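Local coordinates for flagellar motor switch protein FliG (Helicobacter pylori 26695, PDB 5WUJ) that forms part of the flagellar motor switch complex, which contacts chemotaxis proteins and the motor parts that set the direction of rotation, and is required for flagellum synthesis and motility, at residues Glu63-Ala67 with Glu81-Glu85; Ser13-Ala17 with Glu42-Ile47; Ala17-Ile21 with Ile47-Thr53. All coordinates share one frame; numbering follows the deposited sequence.

Interaction 1 (Glu63-Ala67 with Glu81-Glu85)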
ATOM      1  N   GLU B  63      -1.093   0.067   3.843  1.00 17.62           N
ATOM      2  CA  GLU B  63      -1.321  -1.100   4.689  1.00 29.83           C
ATOM      3  C   GLU B  63      -2.127  -2.154   3.947  1.00 26.26           C
ATOM      4  O   GLU B  63      -1.899  -3.361   4.114  1.00 23.88           O
ATOM      5  CB  GLU B  63      -2.043  -0.696   5.972  1.00 24.17           C
ATOM      6  CG  GLU B  63      -1.166  -0.011   6.998  1.00 41.54           C
ATOM      7  CD  GLU B  63      -1.792  -0.042   8.383  1.00 56.57           C
ATOM      8  OE1 GLU B  63      -2.983  -0.431   8.483  1.00 58.00           O
ATOM      9  OE2 GLU B  63      -1.093   0.307   9.364  1.00 62.99           O
ATOM     10  N   GLU B  64      -3.092  -1.712   3.142  1.00 22.32           N
ATOM     11  CA  GLU B  64      -3.875  -2.652   2.352  1.00 26.91           C
ATOM     12  C   GLU B  64      -2.983  -3.392   1.360  1.00 22.09           C
ATOM     13  O   GLU B  64      -3.059  -4.621   1.235  1.00 22.25           O
ATOM     14  CB  GLU B  64      -4.998  -1.898   1.642  1.00 31.01           C
ATOM     15  CG  GLU B  64      -5.974  -2.752   0.873  1.00 40.22           C
ATOM     16  CD  GLU B  64      -7.145  -1.933   0.332  1.00 53.82           C
ATOM     17  OE1 GLU B  64      -7.704  -2.322  -0.715  1.00 62.26           O
ATOM     18  OE2 GLU B  64      -7.501  -0.899   0.946  1.00 58.51           O
ATOM     19  N   PHE B  65      -2.103  -2.664   0.673  1.00 20.06           N
ATOM     20  CA  PHE B  65      -1.217  -3.309  -0.293  1.00 22.78           C
ATOM     21  C   PHE B  65      -0.125  -4.121   0.390  1.00 29.15           C
ATOM     22  O   PHE B  65       0.280  -5.159  -0.140  1.00 20.43           O
ATOM     23  CB  PHE B  65      -0.611  -2.271  -1.217  1.00 23.33           C
ATOM     24  CG  PHE B  65      -1.501  -1.943  -2.367  1.00 28.85           C
ATOM     25  CD1 PHE B  65      -1.524  -2.754  -3.485  1.00 24.69           C
ATOM     26  CD2 PHE B  65      -2.338  -0.842  -2.319  1.00 29.67           C
ATOM     27  CE1 PHE B  65      -2.368  -2.466  -4.554  1.00 27.73           C
ATOM     28  CE2 PHE B  65      -3.177  -0.544  -3.392  1.00 33.37           C
ATOM     29  CZ  PHE B  65      -3.197  -1.359  -4.496  1.00 27.64           C
ATOM     30  N   PHE B  66       0.347  -3.674   1.564  1.00 19.18           N
ATOM     31  CA  PHE B  66       1.272  -4.482   2.356  1.00 19.74           C
ATOM     32  C   PHE B  66       0.691  -5.866   2.628  1.00 24.78           C
ATOM     33  O   PHE B  66       1.378  -6.883   2.465  1.00 23.22           O
ATOM     34  CB  PHE B  66       1.598  -3.762   3.673  1.00 19.83           C
ATOM     35  CG  PHE B  66       2.757  -4.343   4.412  1.00 26.40           C
ATOM     36  CD1 PHE B  66       4.031  -4.339   3.844  1.00 26.01           C
ATOM     37  CD2 PHE B  66       2.584  -4.902   5.663  1.00 25.80           C
ATOM     38  CE1 PHE B  66       5.115  -4.879   4.533  1.00 32.89           C
ATOM     39  CE2 PHE B  66       3.655  -5.452   6.359  1.00 28.62           C
ATOM     40  CZ  PHE B  66       4.926  -5.439   5.795  1.00 30.52           C
ATOM     41  N   ALA B  67      -0.587  -5.931   3.011  1.00 23.07           N
ATOM     42  CA  ALA B  67      -1.186  -7.232   3.286  1.00 26.90           C
ATOM     43  C   ALA B  67      -1.287  -8.075   2.017  1.00 26.87           C
ATOM     44  O   ALA B  67      -1.077  -9.292   2.058  1.00 32.43           O
ATOM     45  CB  ALA B  67      -2.549  -7.049   3.938  1.00 24.48           C
ATOM     46  N   GLU B  81       5.876  -6.258  11.658  1.00 27.50           N
ATOM     47  CA  GLU B  81       4.954  -5.164  11.369  1.00 26.89           C
ATOM     48  C   GLU B  81       3.651  -5.673  10.772  1.00 30.88           C
ATOM     49  O   GLU B  81       2.582  -5.097  11.018  1.00 26.97           O
ATOM     50  CB  GLU B  81       5.628  -4.177  10.409  1.00 29.61           C
ATOM     51  CG  GLU B  81       4.754  -3.057   9.847  1.00 31.72           C
ATOM     52  CD  GLU B  81       4.030  -2.235  10.917  1.00 37.64           C
ATOM     53  OE1 GLU B  81       2.958  -1.668  10.601  1.00 39.61           O
ATOM     54  OE2 GLU B  81       4.530  -2.134  12.062  1.00 37.16           O
ATOM     55  N   TYR B  82       3.720  -6.739   9.971  1.00 23.79           N
ATOM     56  CA  TYR B  82       2.505  -7.344   9.452  1.00 22.88           C
ATOM     57  C   TYR B  82       1.661  -7.923  10.585  1.00 25.87           C
ATOM     58  O   TYR B  82       0.440  -7.705  10.647  1.00 24.64           O
ATOM     59  CB  TYR B  82       2.860  -8.426   8.421  1.00 24.32           C
ATOM     60  CG  TYR B  82       1.648  -9.131   7.869  1.00 36.50           C
ATOM     61  CD1 TYR B  82       0.635  -8.417   7.234  1.00 41.90           C
ATOM     62  CD2 TYR B  82       1.499 -10.508   7.996  1.00 42.79           C
ATOM     63  CE1 TYR B  82      -0.489  -9.057   6.725  1.00 39.88           C
ATOM     64  CE2 TYR B  82       0.382 -11.152   7.489  1.00 45.20           C
ATOM     65  CZ  TYR B  82      -0.606 -10.421   6.857  1.00 43.47           C
ATOM     66  OH  TYR B  82      -1.718 -11.060   6.362  1.00 55.65           O
ATOM     67  N   ALA B  83       2.294  -8.685  11.483  1.00 25.62           N
ATOM     68  CA  ALA B  83       1.597  -9.168  12.678  1.00 27.99           C
ATOM     69  C   ALA B  83       0.983  -8.016  13.466  1.00 25.84           C
ATOM     70  O   ALA B  83      -0.181  -8.083  13.886  1.00 26.11           O
ATOM     71  CB  ALA B  83       2.565  -9.955  13.560  1.00 23.61           C
ATOM     72  N   ARG B  84       1.756  -6.946  13.664  1.00 25.00           N
ATOM     73  CA  ARG B  84       1.280  -5.800  14.433  1.00 27.37           C
ATOM     74  C   ARG B  84       0.018  -5.205  13.817  1.00 32.68           C
ATOM     75  O   ARG B  84      -0.932  -4.866  14.534  1.00 29.78           O
ATOM     76  CB  ARG B  84       2.402  -4.762  14.514  1.00 23.34           C
ATOM     77  CG  ARG B  84       2.243  -3.678  15.560  1.00 26.62           C
ATOM     78  CD  ARG B  84       3.425  -2.700  15.480  1.00 26.18           C
ATOM     79  NE  ARG B  84       4.638  -3.229  16.109  1.00 29.79           N
ATOM     80  CZ  ARG B  84       5.783  -3.505  15.471  1.00 32.61           C
ATOM     81  NH1 ARG B  84       5.903  -3.307  14.160  1.00 24.79           N
ATOM     82  NH2 ARG B  84       6.823  -3.985  16.154  1.00 28.06           N
ATOM     83  N   GLU B  85      -0.012  -5.075  12.485  1.00 31.94           N
ATOM     84  CA  GLU B  85      -1.205  -4.571  11.805  1.00 36.42           C
ATOM     85  C   GLU B  85      -2.365  -5.550  11.918  1.00 32.48           C
ATOM     86  O   GLU B  85      -3.505  -5.146  12.178  1.00 34.16           O
ATOM     87  CB  GLU B  85      -0.903  -4.302  10.332  1.00 33.35           C
ATOM     88  CG  GLU B  85       0.097  -3.188  10.101  1.00 34.40           C
ATOM     89  CD  GLU B  85       0.549  -3.092   8.644  1.00 39.17           C
ATOM     90  OE1 GLU B  85      -0.077  -3.732   7.771  1.00 41.58           O
ATOM     91  OE2 GLU B  85       1.538  -2.381   8.377  1.00 38.06           O
TER
HETATM   92  O   HOH W   1      -2.120  -5.052   6.578  1.00 34.81           O
HETATM   93  O   HOH W   2       1.899   0.795   9.764  1.00 53.97           O

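Interaction 2 (Ser13-Ala17 with Glu42-Ile47)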
ATOM      1  N   SER B  13      -8.380   1.493  -8.756  1.00 31.60           N
ATOM      2  CA  SER B  13      -7.503   2.332  -9.566  1.00 34.54           C
ATOM      3  C   SER B  13      -7.074   3.585  -8.807  1.00 26.42           C
ATOM      4  O   SER B  13      -5.928   4.031  -8.930  1.00 29.27           O
ATOM      5  CB  SER B  13      -8.214   2.693 -10.883  1.00 41.30           C
ATOM      6  OG  SER B  13      -7.828   3.960 -11.384  1.00 52.05           O
ATOM      7  N   GLU B  14      -7.980   4.168  -8.023  1.00 22.17           N
ATOM      8  CA  GLU B  14      -7.620   5.298  -7.161  1.00 28.96           C
ATOM      9  C   GLU B  14      -6.628   4.892  -6.085  1.00 23.35           C
ATOM     10  O   GLU B  14      -5.681   5.635  -5.792  1.00 23.43           O
ATOM     11  CB  GLU B  14      -8.874   5.886  -6.522  1.00 25.01           C
ATOM     12  CG  GLU B  14      -9.917   6.242  -7.574  1.00 34.07           C
ATOM     13  CD  GLU B  14     -11.076   6.992  -7.003  1.00 51.17           C
ATOM     14  OE1 GLU B  14     -11.953   6.355  -6.374  1.00 58.57           O
ATOM     15  OE2 GLU B  14     -11.109   8.221  -7.195  1.00 60.82           O
ATOM     16  N   LYS B  15      -6.839   3.725  -5.472  1.00 25.33           N
ATOM     17  CA  LYS B  15      -5.888   3.219  -4.486  1.00 23.92           C
ATOM     18  C   LYS B  15      -4.517   3.016  -5.111  1.00 26.67           C
ATOM     19  O   LYS B  15      -3.491   3.305  -4.484  1.00 21.62           O
ATOM     20  CB  LYS B  15      -6.388   1.908  -3.895  1.00 22.05           C
ATOM     21  CG  LYS B  15      -7.744   2.012  -3.182  1.00 33.52           C
ATOM     22  CD  LYS B  15      -7.915   0.842  -2.247  1.00 33.32           C
ATOM     23  CE  LYS B  15      -9.267   0.800  -1.598  1.00 36.01           C
ATOM     24  NZ  LYS B  15      -9.822  -0.568  -1.754  1.00 40.03           N
ATOM     25  N   ILE B  16      -4.479   2.535  -6.355  1.00 26.23           N
ATOM     26  CA  ILE B  16      -3.190   2.279  -6.996  1.00 21.66           C
ATOM     27  C   ILE B  16      -2.462   3.588  -7.271  1.00 19.41           C
ATOM     28  O   ILE B  16      -1.255   3.692  -7.044  1.00 22.25           O
ATOM     29  CB  ILE B  16      -3.393   1.449  -8.275  1.00 24.19           C
ATOM     30  CG1 ILE B  16      -3.697  -0.008  -7.922  1.00 29.24           C
ATOM     31  CG2 ILE B  16      -2.186   1.562  -9.193  1.00 26.21           C
ATOM     32  CD1 ILE B  16      -4.387  -0.785  -9.073  1.00 27.46           C
ATOM     33  N   ALA B  17      -3.179   4.618  -7.736  1.00 17.95           N
ATOM     34  CA  ALA B  17      -2.539   5.916  -7.939  1.00 17.25           C
ATOM     35  C   ALA B  17      -2.061   6.504  -6.619  1.00 22.86           C
ATOM     36  O   ALA B  17      -0.969   7.092  -6.549  1.00 24.33           O
ATOM     37  CB  ALA B  17      -3.501   6.881  -8.629  1.00 19.07           C
ATOM     38  N   GLU B  42      -5.705   5.948 -17.310  1.00 31.05           N
ATOM     39  CA  GLU B  42      -6.537   5.966 -16.111  1.00 39.02           C
ATOM     40  C   GLU B  42      -5.706   6.259 -14.866  1.00 36.69           C
ATOM     41  O   GLU B  42      -6.105   7.072 -14.025  1.00 28.51           O
ATOM     42  CB  GLU B  42      -7.279   4.635 -15.967  1.00 45.43           C
ATOM     43  CG  GLU B  42      -8.255   4.591 -14.794  1.00 60.74           C
ATOM     44  CD  GLU B  42      -9.442   5.521 -14.982  1.00 82.67           C
ATOM     45  OE1 GLU B  42     -10.024   5.948 -13.962  1.00 90.87           O
ATOM     46  OE2 GLU B  42      -9.791   5.827 -16.146  1.00 89.35           O
ATOM     47  N   ILE B  43      -4.533   5.636 -14.744  1.00 33.99           N
ATOM     48  CA  ILE B  43      -3.749   5.801 -13.526  1.00 33.53           C
ATOM     49  C   ILE B  43      -3.140   7.198 -13.464  1.00 34.02           C
ATOM     50  O   ILE B  43      -3.181   7.863 -12.420  1.00 35.00           O
ATOM     51  CB  ILE B  43      -2.689   4.686 -13.436  1.00 34.90           C
ATOM     52  CG1 ILE B  43      -3.373   3.375 -13.055  1.00 35.57           C
ATOM     53  CG2 ILE B  43      -1.622   5.031 -12.405  1.00 37.69           C
ATOM     54  CD1 ILE B  43      -2.418   2.215 -12.854  1.00 43.35           C
ATOM     55  N   SER B  44      -2.593   7.675 -14.590  1.00 33.49           N
ATOM     56  CA  SER B  44      -2.076   9.041 -14.680  1.00 30.31           C
ATOM     57  C   SER B  44      -3.134  10.061 -14.295  1.00 33.13           C
ATOM     58  O   SER B  44      -2.837  11.057 -13.619  1.00 35.33           O
ATOM     59  CB  SER B  44      -1.589   9.329 -16.105  1.00 29.03           C
ATOM     60  OG  SER B  44      -0.486   8.507 -16.431  1.00 38.62           O
ATOM     61  N   LYS B  45      -4.371   9.839 -14.740  1.00 26.73           N
ATOM     62  CA  LYS B  45      -5.452  10.763 -14.427  1.00 31.69           C
ATOM     63  C   LYS B  45      -5.679  10.853 -12.923  1.00 29.36           C
ATOM     64  O   LYS B  45      -5.890  11.947 -12.386  1.00 27.59           O
ATOM     65  CB  LYS B  45      -6.726  10.324 -15.143  1.00 30.75           C
ATOM     66  CG  LYS B  45      -7.923  11.221 -14.920  1.00 42.87           C
ATOM     67  CD  LYS B  45      -9.100  10.773 -15.782  1.00 52.43           C
ATOM     68  CE  LYS B  45     -10.342  10.518 -14.941  1.00 64.88           C
ATOM     69  NZ  LYS B  45     -10.492   9.083 -14.575  1.00 73.60           N
ATOM     70  N   GLN B  46      -5.635   9.714 -12.226  1.00 25.02           N
ATOM     71  CA  GLN B  46      -5.891   9.722 -10.791  1.00 32.04           C
ATOM     72  C   GLN B  46      -4.703  10.257  -9.993  1.00 25.75           C
ATOM     73  O   GLN B  46      -4.895  10.856  -8.930  1.00 33.51           O
ATOM     74  CB  GLN B  46      -6.264   8.313 -10.328  1.00 32.26           C
ATOM     75  CG  GLN B  46      -7.489   7.726 -11.020  1.00 38.67           C
ATOM     76  CD  GLN B  46      -8.752   8.558 -10.808  1.00 55.06           C
ATOM     77  OE1 GLN B  46      -8.839   9.370  -9.875  1.00 57.93           O
ATOM     78  NE2 GLN B  46      -9.745   8.351 -11.672  1.00 57.13           N
ATOM     79  N   ILE B  47      -3.479  10.057 -10.483  1.00 25.99           N
ATOM     80  CA  ILE B  47      -2.308  10.653  -9.843  1.00 28.04           C
ATOM     81  C   ILE B  47      -2.444  12.167  -9.815  1.00 33.80           C
ATOM     82  O   ILE B  47      -2.219  12.811  -8.783  1.00 38.18           O
ATOM     83  CB  ILE B  47      -1.023  10.229 -10.575  1.00 27.09           C
ATOM     84  CG1 ILE B  47      -0.708   8.755 -10.307  1.00 22.36           C
ATOM     85  CG2 ILE B  47       0.139  11.176 -10.225  1.00 23.63           C
ATOM     86  CD1 ILE B  47       0.459   8.234 -11.159  1.00 29.67           C
TER

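Interaction 3 (Ala17-Ile21 with Ile47-Thr53)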
ATOM      1  N   ALA B  17      -3.179   4.618  -7.736  1.00 17.95           N
ATOM      2  CA  ALA B  17      -2.539   5.916  -7.939  1.00 17.25           C
ATOM      3  C   ALA B  17      -2.061   6.504  -6.619  1.00 22.86           C
ATOM      4  O   ALA B  17      -0.969   7.092  -6.549  1.00 24.33           O
ATOM      5  CB  ALA B  17      -3.501   6.881  -8.629  1.00 19.07           C
ATOM      6  N   ILE B  18      -2.851   6.340  -5.551  1.00 17.18           N
ATOM      7  CA  ILE B  18      -2.405   6.814  -4.243  1.00 18.07           C
ATOM      8  C   ILE B  18      -1.151   6.060  -3.805  1.00 18.18           C
ATOM      9  O   ILE B  18      -0.203   6.657  -3.277  1.00 24.85           O
ATOM     10  CB  ILE B  18      -3.545   6.707  -3.209  1.00 19.65           C
ATOM     11  CG1 ILE B  18      -4.500   7.898  -3.366  1.00 27.42           C
ATOM     12  CG2 ILE B  18      -3.002   6.691  -1.792  1.00 18.14           C
ATOM     13  CD1 ILE B  18      -5.925   7.598  -2.937  1.00 19.42           C
ATOM     14  N   LEU B  19      -1.107   4.745  -4.029  1.00 21.65           N
ATOM     15  CA  LEU B  19       0.140   4.024  -3.767  1.00 16.58           C
ATOM     16  C   LEU B  19       1.282   4.604  -4.598  1.00 23.07           C
ATOM     17  O   LEU B  19       2.371   4.872  -4.072  1.00 20.92           O
ATOM     18  CB  LEU B  19      -0.041   2.526  -4.046  1.00 16.42           C
ATOM     19  CG  LEU B  19       1.138   1.568  -3.827  1.00 28.17           C
ATOM     20  CD1 LEU B  19       0.589   0.186  -3.658  1.00 29.91           C
ATOM     21  CD2 LEU B  19       2.123   1.565  -4.992  1.00 26.52           C
ATOM     22  N   LEU B  20       1.046   4.827  -5.904  1.00 20.12           N
ATOM     23  CA  LEU B  20       2.127   5.300  -6.770  1.00 20.24           C
ATOM     24  C   LEU B  20       2.628   6.677  -6.351  1.00 22.41           C
ATOM     25  O   LEU B  20       3.841   6.920  -6.303  1.00 22.63           O
ATOM     26  CB  LEU B  20       1.675   5.310  -8.226  1.00 18.01           C
ATOM     27  CG  LEU B  20       1.530   3.883  -8.751  1.00 23.47           C
ATOM     28  CD1 LEU B  20       0.864   3.862 -10.122  1.00 24.91           C
ATOM     29  CD2 LEU B  20       2.904   3.191  -8.796  1.00 18.09           C
ATOM     30  N   ILE B  21       1.712   7.588  -6.037  1.00 20.67           N
ATOM     31  CA  ILE B  21       2.105   8.903  -5.538  1.00 18.69           C
ATOM     32  C   ILE B  21       3.084   8.759  -4.376  1.00 29.22           C
ATOM     33  O   ILE B  21       4.107   9.446  -4.312  1.00 26.96           O
ATOM     34  CB  ILE B  21       0.857   9.709  -5.119  1.00 26.71           C
ATOM     35  CG1 ILE B  21      -0.005  10.111  -6.323  1.00 27.85           C
ATOM     36  CG2 ILE B  21       1.251  10.903  -4.255  1.00 28.52           C
ATOM     37  CD1 ILE B  21      -1.429  10.592  -5.945  1.00 20.77           C
ATOM     38  N   ILE B  47      -3.479  10.057 -10.483  1.00 25.99           N
ATOM     39  CA  ILE B  47      -2.308  10.653  -9.843  1.00 28.04           C
ATOM     40  C   ILE B  47      -2.444  12.167  -9.815  1.00 33.80           C
ATOM     41  O   ILE B  47      -2.219  12.811  -8.783  1.00 38.18           O
ATOM     42  CB  ILE B  47      -1.023  10.229 -10.575  1.00 27.09           C
ATOM     43  CG1 ILE B  47      -0.708   8.755 -10.307  1.00 22.36           C
ATOM     44  CG2 ILE B  47       0.139  11.176 -10.225  1.00 23.63           C
ATOM     45  CD1 ILE B  47       0.459   8.234 -11.159  1.00 29.67           C
ATOM     46  N   VAL B  48      -2.825  12.758 -10.953  1.00 27.69           N
ATOM     47  CA  VAL B  48      -3.005  14.205 -11.014  1.00 25.07           C
ATOM     48  C   VAL B  48      -4.161  14.631 -10.125  1.00 34.88           C
ATOM     49  O   VAL B  48      -4.105  15.677  -9.469  1.00 37.45           O
ATOM     50  CB  VAL B  48      -3.222  14.664 -12.469  1.00 30.69           C
ATOM     51  CG1 VAL B  48      -3.510  16.153 -12.518  1.00 30.05           C
ATOM     52  CG2 VAL B  48      -2.010  14.314 -13.328  1.00 36.00           C
ATOM     53  N   GLN B  49      -5.221  13.822 -10.071  1.00 33.12           N
ATOM     54  CA  GLN B  49      -6.411  14.232  -9.337  1.00 37.64           C
ATOM     55  C   GLN B  49      -6.303  13.954  -7.839  1.00 37.84           C
ATOM     56  O   GLN B  49      -6.927  14.668  -7.048  1.00 33.94           O
ATOM     57  CB  GLN B  49      -7.649  13.547  -9.930  1.00 41.27           C
ATOM     58  CG  GLN B  49      -8.138  14.202 -11.224  1.00 56.87           C
ATOM     59  CD  GLN B  49      -9.236  13.415 -11.942  1.00 62.95           C
ATOM     60  OE1 GLN B  49      -9.429  12.220 -11.701  1.00 60.82           O
ATOM     61  NE2 GLN B  49      -9.954  14.092 -12.843  1.00 60.61           N
ATOM     62  N   LEU B  50      -5.528  12.941  -7.423  1.00 35.50           N
ATOM     63  CA  LEU B  50      -5.397  12.594  -6.009  1.00 36.68           C
ATOM     64  C   LEU B  50      -4.110  13.110  -5.366  1.00 34.33           C
ATOM     65  O   LEU B  50      -3.881  12.841  -4.186  1.00 35.41           O
ATOM     66  CB  LEU B  50      -5.499  11.077  -5.819  1.00 30.58           C
ATOM     67  CG  LEU B  50      -6.836  10.510  -6.287  1.00 29.08           C
ATOM     68  CD1 LEU B  50      -6.797   9.011  -6.379  1.00 28.69           C
ATOM     69  CD2 LEU B  50      -7.957  10.970  -5.356  1.00 32.18           C
ATOM     70  N   ASN B  51      -3.270  13.830  -6.110  1.00 31.35           N
ATOM     71  CA  ASN B  51      -2.148  14.541  -5.513  1.00 41.55           C
ATOM     72  C   ASN B  51      -2.616  15.302  -4.283  1.00 45.40           C
ATOM     73  O   ASN B  51      -3.606  16.036  -4.330  1.00 46.43           O
ATOM     74  CB  ASN B  51      -1.536  15.524  -6.520  1.00 37.87           C
ATOM     75  CG  ASN B  51      -0.082  15.209  -6.845  1.00 52.52           C
ATOM     76  OD1 ASN B  51       0.609  14.532  -6.082  1.00 61.46           O
ATOM     77  ND2 ASN B  51       0.392  15.711  -7.985  1.00 57.73           N
ATOM     78  N   GLY B  52      -1.913  15.115  -3.175  1.00 43.50           N
ATOM     79  CA  GLY B  52      -2.315  15.803  -1.963  1.00 49.98           C
ATOM     80  C   GLY B  52      -3.445  15.162  -1.185  1.00 48.19           C
ATOM     81  O   GLY B  52      -4.060  15.830  -0.351  1.00 46.02           O
ATOM     82  N   THR B  53      -3.743  13.888  -1.428  1.00 42.17           N
ATOM     83  CA  THR B  53      -4.614  13.144  -0.524  1.00 38.11           C
ATOM     84  C   THR B  53      -4.042  13.164   0.894  1.00 38.20           C
ATOM     85  O   THR B  53      -2.827  13.267   1.090  1.00 42.39           O
ATOM     86  CB  THR B  53      -4.772  11.709  -1.035  1.00 39.77           C
ATOM     87  OG1 THR B  53      -5.430  11.733  -2.309  1.00 44.74           O
ATOM     88  CG2 THR B  53      -5.568  10.828  -0.064  1.00 37.90           C
TER

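Interaction 1 (Glu63-Ala67 with Glu81-Glu85)
The carboxylates of Glu63 and Glu85 lie stacked, their planes 19° apart, between two helices of the all-helical FliG N-terminal domain. These helices, 55-71 and 79-91, are widely spaced: the axes of the two segments come no closer than 11.0 Å and run at 118° to one another, and long side chains and water span the gap. Glu63 and Glu85 both start beside their own backbone N and continue extended, which carries each acid group toward the other; Glu63 OE2 touches Glu85 CG at 3.8 Å. Glu81 joins this acidic cluster, with OE1 2.7 Å from Glu85 OE2, so one of the acid groups probably holds a proton. Arg84 NH1, in a salt bridge to Glu81 OE2 of 2.8 Å, probably offsets part of the charge, and a basic side chain of the other protein in the assembly also pairs with Glu81 OE2. Phe66 has CG anti to its backbone N (chi1 -167°), which sends the ring across the gap. There CE2 packs on Tyr82 CB at 3.7 Å, while CD2 is 3.6 Å from Glu85 OE1; ring and carboxylate are strongly tilted against each other. Tyr82 sends its own ring the other way, CE1 resting 4.0 Å from Ala67 CB at the far end of the contact. Apolar side chains of the other protein pack on Phe66, Glu63 and Glu85. One water links the two helices, donating to the backbone O of Glu63 and, at 2.7 Å, to Glu85 OE1.

Interaction 2 (Ser13-Ala17 with Glu42-Ile47)
The carboxylate of Glu14 and the amide of Gln46 stand nearly upright to each other, planes 78° apart. The methylene CG of Glu14 lies over the flat of the amide, 4.1 Å from Gln46 CD, and the carboxylate beyond it brings OE2 to 3.7 Å from Gln46 OE1. Both oxygens are acceptors; Glu14 finds its donor elsewhere, OE1 taking a bond from the backbone N of Ser11. At the other end of the amide, NE2 makes a weak but fairly straight bond (163°) to Glu42 OE1, at 3.3 Å. The chain of Gln46 bends at the CB-CG bond, which folds the amide back along its own helix toward this acceptor. Lys45 NZ forms a salt bridge with the same Glu42 OE1, 3.2 Å away, so one carboxylate oxygen is shared by two side chains of its helix, the Gln46 bond being the weak one. Next to these polar groups, helices 12-23 and 37-50 of the FliG N-terminal domain pack closely, with segment axes 8.5 Å apart and crossing at -65°. The approach is consistent with the small side chains here: Ala17 CB meets Gln46 CB at 3.5 Å and also touches the backbone N and CG1 of Ile47. Ser13 OG is pressed against Glu42 CG at 3.5 Å, buried by the contact without a polar partner in the model. On the apolar side, Ile16 turns CG2 onto the end of Ile43, whose CD1 is 3.7 Å away. Ile16 also packs on Phe65 and on an aromatic side chain of the other protein, whereas Ile43 reaches Leu32 and Leu35.

Interaction 3 (Ala17-Ile21 with Ile47-Thr53)
Ile21 lays its CD1 methyl over the backbone of residues 47-51, where it is 3.7 Å from Ile47 O and equally near Leu50 C and Asn51 N. Its CG1 branch, anti to its own carbonyl carbon (chi1 -69°), points toward this backbone; Ile21 and Ile47 lie side by side, running opposite ways, with Ile21 CG1 4.0 Å from Ile47 CG2. The other branch, CG2, faces Asn51 OD1. One helical turn earlier, Ile18 and Leu50 lie nearly perpendicular and meet through their methyls, CD1 to CD1, at 3.8 Å. Ile18 CG1 also passes 4.1 Å from Thr53 OG1, and its side chain packs on Val61 of helix 55-71. Leu50 O is gripped twice: Thr53 OG1 donates to it at 2.7 Å, at a lone pair of the carbonyl oxygen and in the plane of the C=O, and Thr53 N donates at 3.0 Å. The first bond holds the side chain of Thr53 back toward Leu50; the second closes the turn. Gly52 takes up a positive phi (81°), as expected at the third position of the type II beta turn from Leu50 to Thr53, which here leads out of helix 37-50 toward helix 55-71.

How the interactions relate
Interactions 2 and 3 are successive parts of a single interface between helices 12-23 and 37-50: they share Ala17 and Ile47, and their centres lie about 7 Å apart. Both close along the chain before interaction 1 opens, which joins helices 55-71 and 79-91 on the other side of the chain's centre, its centre about 22 and 21 Å from theirs. Helix 55-71 connects the two halves: Glu64 forms a salt bridge with Lys15, and Phe65 packs on Ile16 and Leu19. It thus touches helices 12-23 and 79-91, so the three contacts form one chain of helix packing through the FliG N-terminal domain, and residues of all three meet the other protein of the assembly.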